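Local coordinates for Two-component system response regulator/GGDEF domain protein (PDB 3LUF) that probably makes cyclic di-GMP from two GTP through a GGDEF domain absent from this fragment, which comprises its two magnesium-binding receiver domains, at residues L119-D132 and L144-A157. Residues are numbered along the deposited sequence; the frame is centred on the assembly and turned at random. Where two conformers were deposited one is given.
Sequences LYLNQQIEVLVVDD and LRKQLLQVHEASHA. Unlike the reference sequence in segment 144-157: Gln150 (reference Leu). With MG (magnesium ion), chain F.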
loop_
_atom_site.group_PDB
_atom_site.type_symbol
_atom_site.label_atom_id
_atom_site.label_comp_id
_atom_site.label_asym_id
_atom_site.label_seq_id
_atom_site.Cartn_x
_atom_site.Cartn_y
_atom_site.Cartn_z
ATOM N N LEU B 119 -8.619 -11.249 9.190
ATOM C CA LEU B 119 -8.188 -12.535 9.768
ATOM C C LEU B 119 -9.083 -13.671 9.321
ATOM O O LEU B 119 -8.590 -14.748 9.015
ATOM C CB LEU B 119 -8.204 -12.486 11.319
ATOM C CG LEU B 119 -7.126 -11.564 11.906
ATOM C CD1 LEU B 119 -7.383 -11.406 13.441
ATOM C CD2 LEU B 119 -5.701 -12.029 11.676
ATOM N N TYR B 120 -10.378 -13.416 9.213
ATOM C CA TYR B 120 -11.291 -14.438 8.691
ATOM C C TYR B 120 -10.918 -14.833 7.251
ATOM O O TYR B 120 -10.780 -16.031 6.925
ATOM C CB TYR B 120 -12.765 -13.991 8.745
ATOM C CG TYR B 120 -13.597 -14.956 7.959
ATOM C CD1 TYR B 120 -14.004 -16.153 8.539
ATOM C CD2 TYR B 120 -13.839 -14.755 6.568
ATOM C CE1 TYR B 120 -14.711 -17.102 7.798
ATOM C CE2 TYR B 120 -14.520 -15.719 5.834
ATOM C CZ TYR B 120 -14.962 -16.861 6.458
ATOM O OH TYR B 120 -15.620 -17.806 5.743
ATOM N N LEU B 121 -10.792 -13.836 6.384
ATOM C CA LEU B 121 -10.470 -14.113 4.966
ATOM C C LEU B 121 -9.135 -14.806 4.758
ATOM O O LEU B 121 -8.982 -15.680 3.871
ATOM C CB LEU B 121 -10.533 -12.833 4.149
ATOM C CG LEU B 121 -11.907 -12.199 3.963
ATOM C CD1 LEU B 121 -11.770 -10.824 3.313
ATOM C CD2 LEU B 121 -12.897 -13.113 3.162
ATOM N N ASN B 122 -8.136 -14.409 5.545
ATOM C CA ASN B 122 -6.806 -14.952 5.406
ATOM C C ASN B 122 -6.702 -16.461 5.617
ATOM O O ASN B 122 -5.770 -17.091 5.107
ATOM C CB ASN B 122 -5.853 -14.273 6.378
ATOM C CG ASN B 122 -5.534 -12.828 5.989
ATOM O OD1 ASN B 122 -5.953 -12.327 4.934
ATOM N ND2 ASN B 122 -4.760 -12.159 6.832
ATOM N N GLN B 123 -7.614 -17.042 6.394
ATOM C CA GLN B 123 -7.576 -18.487 6.673
ATOM C C GLN B 123 -7.537 -19.300 5.375
ATOM O O GLN B 123 -6.981 -20.423 5.335
ATOM C CB GLN B 123 -8.809 -18.943 7.455
ATOM C CG GLN B 123 -8.986 -18.277 8.820
ATOM C CD GLN B 123 -10.283 -18.669 9.461
ATOM O OE1 GLN B 123 -11.367 -18.220 9.048
ATOM N NE2 GLN B 123 -10.195 -19.496 10.494
ATOM N N GLN B 124 -8.171 -18.791 4.328
ATOM C CA GLN B 124 -8.213 -19.589 3.104
ATOM C C GLN B 124 -7.303 -19.058 2.002
ATOM O O GLN B 124 -7.460 -19.414 0.814
ATOM C CB GLN B 124 -9.651 -19.799 2.628
ATOM C CG GLN B 124 -10.249 -18.699 1.839
ATOM C CD GLN B 124 -11.452 -19.139 1.034
ATOM O OE1 GLN B 124 -11.706 -18.610 -0.061
ATOM N NE2 GLN B 124 -12.224 -20.103 1.573
ATOM N N ILE B 125 -6.362 -18.206 2.396
ATOM C CA ILE B 125 -5.445 -17.585 1.430
ATOM C C ILE B 125 -4.038 -18.157 1.580
ATOM O O ILE B 125 -3.529 -18.273 2.689
ATOM C CB ILE B 125 -5.441 -16.041 1.590
ATOM C CG1 ILE B 125 -6.826 -15.485 1.227
ATOM C CG2 ILE B 125 -4.315 -15.406 0.738
ATOM C CD1 ILE B 125 -7.030 -13.953 1.476
ATOM N N GLU B 126 -3.425 -18.557 0.467
ATOM C CA GLU B 126 -2.043 -19.076 0.470
ATOM C C GLU B 126 -1.072 -18.024 -0.081
ATOM O O GLU B 126 -1.338 -17.378 -1.113
ATOM C CB GLU B 126 -1.944 -20.358 -0.380
ATOM C CG GLU B 126 -2.872 -21.452 0.149
ATOM C CD GLU B 126 -2.766 -22.740 -0.662
ATOM O OE1 GLU B 126 -1.628 -23.212 -0.855
ATOM O OE2 GLU B 126 -3.823 -23.281 -1.073
ATOM N N VAL B 127 0.010 -17.831 0.657
ATOM C CA VAL B 127 1.042 -16.878 0.290
ATOM C C VAL B 127 2.414 -17.528 0.314
ATOM O O VAL B 127 2.598 -18.580 0.924
ATOM C CB VAL B 127 1.013 -15.661 1.225
ATOM C CG1 VAL B 127 -0.358 -15.057 1.274
ATOM C CG2 VAL B 127 1.559 -16.051 2.659
ATOM N N LEU B 128 3.386 -16.901 -0.353
ATOM C CA LEU B 128 4.720 -17.497 -0.450
ATOM C C LEU B 128 5.769 -16.488 -0.036
ATOM O O LEU B 128 5.751 -15.339 -0.502
ATOM C CB LEU B 128 4.987 -17.955 -1.895
ATOM C CG LEU B 128 6.395 -18.445 -2.285
ATOM C CD1 LEU B 128 6.875 -19.629 -1.415
ATOM C CD2 LEU B 128 6.493 -18.773 -3.794
ATOM N N VAL B 129 6.673 -16.888 0.867
ATOM C CA VAL B 129 7.805 -16.042 1.255
ATOM C C VAL B 129 9.075 -16.613 0.610
ATOM O O VAL B 129 9.350 -17.796 0.779
ATOM C CB VAL B 129 8.019 -16.003 2.813
ATOM C CG1 VAL B 129 9.226 -15.120 3.160
ATOM C CG2 VAL B 129 6.761 -15.500 3.512
ATOM N N VAL B 130 9.780 -15.777 -0.158
ATOM C CA VAL B 130 11.047 -16.137 -0.840
ATOM C C VAL B 130 12.171 -15.288 -0.260
ATOM O O VAL B 130 12.202 -14.052 -0.390
ATOM C CB VAL B 130 10.987 -15.906 -2.354
ATOM C CG1 VAL B 130 12.194 -16.535 -3.035
ATOM C CG2 VAL B 130 9.708 -16.495 -2.921
ATOM N N ASP B 131 13.125 -15.963 0.365
ATOM C CA ASP B 131 14.163 -15.296 1.134
ATOM C C ASP B 131 15.235 -16.330 1.376
ATOM O O ASP B 131 14.931 -17.421 1.821
ATOM C CB ASP B 131 13.597 -14.872 2.502
ATOM C CG ASP B 131 14.555 -13.999 3.305
ATOM O OD1 ASP B 131 15.784 -14.038 3.064
ATOM O OD2 ASP B 131 14.074 -13.256 4.183
ATOM N N ASP B 132 16.472 -15.982 1.062
ATOM C CA ASP B 132 17.575 -16.959 1.170
ATOM C C ASP B 132 18.171 -17.086 2.576
ATOM O O ASP B 132 18.967 -17.996 2.837
ATOM C CB ASP B 132 18.667 -16.663 0.152
ATOM C CG ASP B 132 19.285 -15.311 0.349
ATOM O OD1 ASP B 132 18.551 -14.308 0.482
ATOM O OD2 ASP B 132 20.525 -15.242 0.357
ATOM N N LEU B 144 3.439 -13.702 9.169
ATOM C CA LEU B 144 2.286 -13.991 8.317
ATOM C C LEU B 144 1.356 -15.064 8.882
ATOM O O LEU B 144 0.142 -15.019 8.677
ATOM C CB LEU B 144 2.752 -14.368 6.897
ATOM C CG LEU B 144 3.574 -13.301 6.170
ATOM C CD1 LEU B 144 4.217 -13.875 4.922
ATOM C CD2 LEU B 144 2.725 -12.103 5.763
ATOM N N ARG B 145 1.922 -16.032 9.605
ATOM C CA ARG B 145 1.114 -17.074 10.246
ATOM C C ARG B 145 0.251 -16.480 11.382
ATOM O O ARG B 145 -0.836 -16.994 11.654
ATOM C CB ARG B 145 1.964 -18.245 10.728
ATOM C CG ARG B 145 2.448 -19.091 9.574
ATOM C CD ARG B 145 3.223 -20.332 9.966
ATOM N NE ARG B 145 3.342 -21.149 8.756
ATOM C CZ ARG B 145 4.286 -22.051 8.537
ATOM N NH1 ARG B 145 5.231 -22.280 9.456
ATOM N NH2 ARG B 145 4.287 -22.718 7.391
ATOM N N LYS B 146 0.706 -15.372 11.964
ATOM C CA LYS B 146 -0.094 -14.611 12.962
ATOM C C LYS B 146 -1.146 -13.707 12.309
ATOM O O LYS B 146 -1.906 -13.015 12.988
ATOM C CB LYS B 146 0.797 -13.720 13.789
ATOM C CG LYS B 146 1.692 -14.464 14.757
ATOM C CD LYS B 146 1.866 -13.664 16.019
ATOM C CE LYS B 146 2.509 -12.335 15.707
ATOM N NZ LYS B 146 2.303 -11.392 16.840
ATOM N N GLN B 147 -1.157 -13.655 10.989
ATOM C CA GLN B 147 -2.261 -13.053 10.276
ATOM C C GLN B 147 -3.241 -14.176 9.837
ATOM O O GLN B 147 -4.150 -13.927 9.061
ATOM C CB GLN B 147 -1.759 -12.231 9.069
ATOM C CG GLN B 147 -0.846 -11.032 9.421
ATOM C CD GLN B 147 -0.201 -10.372 8.205
ATOM O OE1 GLN B 147 -0.851 -10.103 7.191
ATOM N NE2 GLN B 147 1.086 -10.060 8.327
ATOM N N LEU B 148 -3.030 -15.399 10.325
ATOM C CA LEU B 148 -3.807 -16.595 9.976
ATOM C C LEU B 148 -3.714 -17.057 8.507
ATOM O O LEU B 148 -4.518 -17.884 8.052
ATOM C CB LEU B 148 -5.280 -16.463 10.427
ATOM C CG LEU B 148 -5.460 -16.223 11.943
ATOM C CD1 LEU B 148 -6.936 -16.128 12.207
ATOM C CD2 LEU B 148 -4.831 -17.376 12.794
ATOM N N LEU B 149 -2.695 -16.581 7.797
ATOM C CA LEU B 149 -2.489 -17.001 6.422
ATOM C C LEU B 149 -1.869 -18.407 6.360
ATOM O O LEU B 149 -1.228 -18.864 7.308
ATOM C CB LEU B 149 -1.562 -16.006 5.706
ATOM C CG LEU B 149 -2.150 -14.607 5.480
ATOM C CD1 LEU B 149 -1.025 -13.600 5.317
ATOM C CD2 LEU B 149 -3.030 -14.611 4.242
ATOM N N GLN B 150 -2.089 -19.072 5.232
ATOM C CA GLN B 150 -1.385 -20.290 4.894
ATOM C C GLN B 150 -0.095 -19.903 4.189
ATOM O O GLN B 150 -0.130 -19.363 3.090
ATOM C CB GLN B 150 -2.270 -21.113 3.979
ATOM C CG GLN B 150 -3.531 -21.621 4.681
ATOM C CD GLN B 150 -4.367 -22.459 3.742
ATOM O OE1 GLN B 150 -3.846 -23.371 3.092
ATOM N NE2 GLN B 150 -5.642 -22.121 3.608
ATOM N N VAL B 151 1.034 -20.182 4.844
ATOM C CA VAL B 151 2.337 -19.643 4.436
ATOM C C VAL B 151 3.263 -20.742 3.902
ATOM O O VAL B 151 3.593 -21.719 4.602
ATOM C CB VAL B 151 3.041 -18.845 5.581
ATOM C CG1 VAL B 151 4.241 -18.115 5.039
ATOM C CG2 VAL B 151 2.044 -17.813 6.256
ATOM N N HIS B 152 3.662 -20.594 2.634
ATOM C CA HIS B 152 4.644 -21.477 2.051
ATOM C C HIS B 152 5.998 -20.771 2.092
ATOM O O HIS B 152 6.074 -19.561 2.088
ATOM C CB HIS B 152 4.309 -21.730 0.583
ATOM C CG HIS B 152 2.980 -22.381 0.357
ATOM N ND1 HIS B 152 2.851 -23.733 0.114
ATOM C CD2 HIS B 152 1.736 -21.862 0.290
ATOM C CE1 HIS B 152 1.577 -24.023 -0.065
ATOM N NE2 HIS B 152 0.873 -22.907 0.044
ATOM N N GLU B 153 7.084 -21.535 2.096
ATOM C CA GLU B 153 8.412 -20.923 2.098
ATOM C C GLU B 153 9.319 -21.442 0.974
ATOM O O GLU B 153 9.185 -22.595 0.509
ATOM C CB GLU B 153 9.112 -21.065 3.476
ATOM C CG GLU B 153 9.466 -22.509 3.834
ATOM C CD GLU B 153 10.410 -22.663 5.045
ATOM O OE1 GLU B 153 11.434 -21.930 5.166
ATOM O OE2 GLU B 153 10.111 -23.558 5.863
ATOM N N ALA B 154 10.226 -20.584 0.565
ATOM C CA ALA B 154 11.211 -20.883 -0.464
ATOM C C ALA B 154 12.517 -20.166 -0.162
ATOM O O ALA B 154 12.562 -18.957 0.127
ATOM C CB ALA B 154 10.676 -20.489 -1.872
ATOM N N SER B 155 13.610 -20.911 -0.269
ATOM C CA SER B 155 14.920 -20.365 0.100
ATOM C C SER B 155 15.674 -19.758 -1.074
ATOM O O SER B 155 16.744 -19.179 -0.908
ATOM C CB SER B 155 15.783 -21.440 0.789
ATOM O OG SER B 155 15.012 -22.202 1.696
ATOM N N HIS B 156 15.107 -19.872 -2.268
ATOM C CA HIS B 156 15.716 -19.277 -3.460
ATOM C C HIS B 156 14.715 -19.276 -4.609
ATOM O O HIS B 156 13.643 -19.852 -4.492
ATOM C CB HIS B 156 17.020 -19.979 -3.864
ATOM C CG HIS B 156 16.954 -21.472 -3.842
ATOM N ND1 HIS B 156 16.133 -22.199 -4.676
ATOM C CD2 HIS B 156 17.655 -22.382 -3.117
ATOM C CE1 HIS B 156 16.311 -23.493 -4.453
ATOM N NE2 HIS B 156 17.230 -23.630 -3.508
ATOM N N ALA B 157 15.057 -18.600 -5.697
ATOM C CA ALA B 157 14.124 -18.474 -6.815
ATOM C C ALA B 157 13.737 -19.804 -7.403
ATOM O O ALA B 157 12.569 -20.025 -7.719
ATOM C CB ALA B 157 14.694 -17.576 -7.893
HETATM MG MG MG F . 18.725 -12.368 0.745
HETATM O O HOH W 1 -3.430 -9.558 6.796
HETATM O O HOH W 2 18.061 -12.679 2.726
HETATM O O HOH W 3 20.738 -12.457 1.423
HETATM O O HOH W 4 18.621 -10.297 1.155
#
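His152 and Glu126 meet edge on: the ring NE2 donates to Glu126 OE1 at 2.7 Å, entering by the anti lone pair of the carboxylate, whose plane lies 23° from that of the ring. On the same sheet face the extended side chain of Gln150 carries its amide to the turn before strand 126-130, where NE2 gives a bond of 2.8 Å to Gln123 O, the acceptor lying close to the amide plane. Asn122, which opens the type I turn to Ile125, reaches the opposite way. Its ND2 donates to Gln147 O at 2.9 Å, with the acceptor in the amide plane, and a water accepting from ND2 and donating to Gln147 OE1 ties the pair again. The two strands pair as a parallel ladder, Glu126 to Val130 against Gln150 to Ala154, from Gln150 N on Ile125 O to Asp131 N on Ala154 O; the bond from His152 N to Val127 O is nearly straight, at 175°. Leu149 CD2 lies over one face of the Asn122 amide, 3.5 Å from Asn122 CG, and also touches Ile125 and Val127. Val127 and Val129 turn toward helix 134-145, and Val129 CG2 presses unusually tightly on Leu144 CD1, at 3.3 Å. Leu128 CD1 meets Ala154 CB on the other face. Past the ladder, Asp132 OD1 binds magnesium at 2.0 Å, and Asp176, Tyr178 O and three waters complete the shell; one of these waters donates to Asp131 OD1, while Asp131 OD2 is hydrogen-bonded to Ser136 OG. Strand 126-130, helix 134-145 and edge strand 150-154 form the opening beta-alpha-beta crossover of the second CheY-like receiver domain, with Asp132, just past strand 126-130, supplying a magnesium ligand and Asp131 in the second shell.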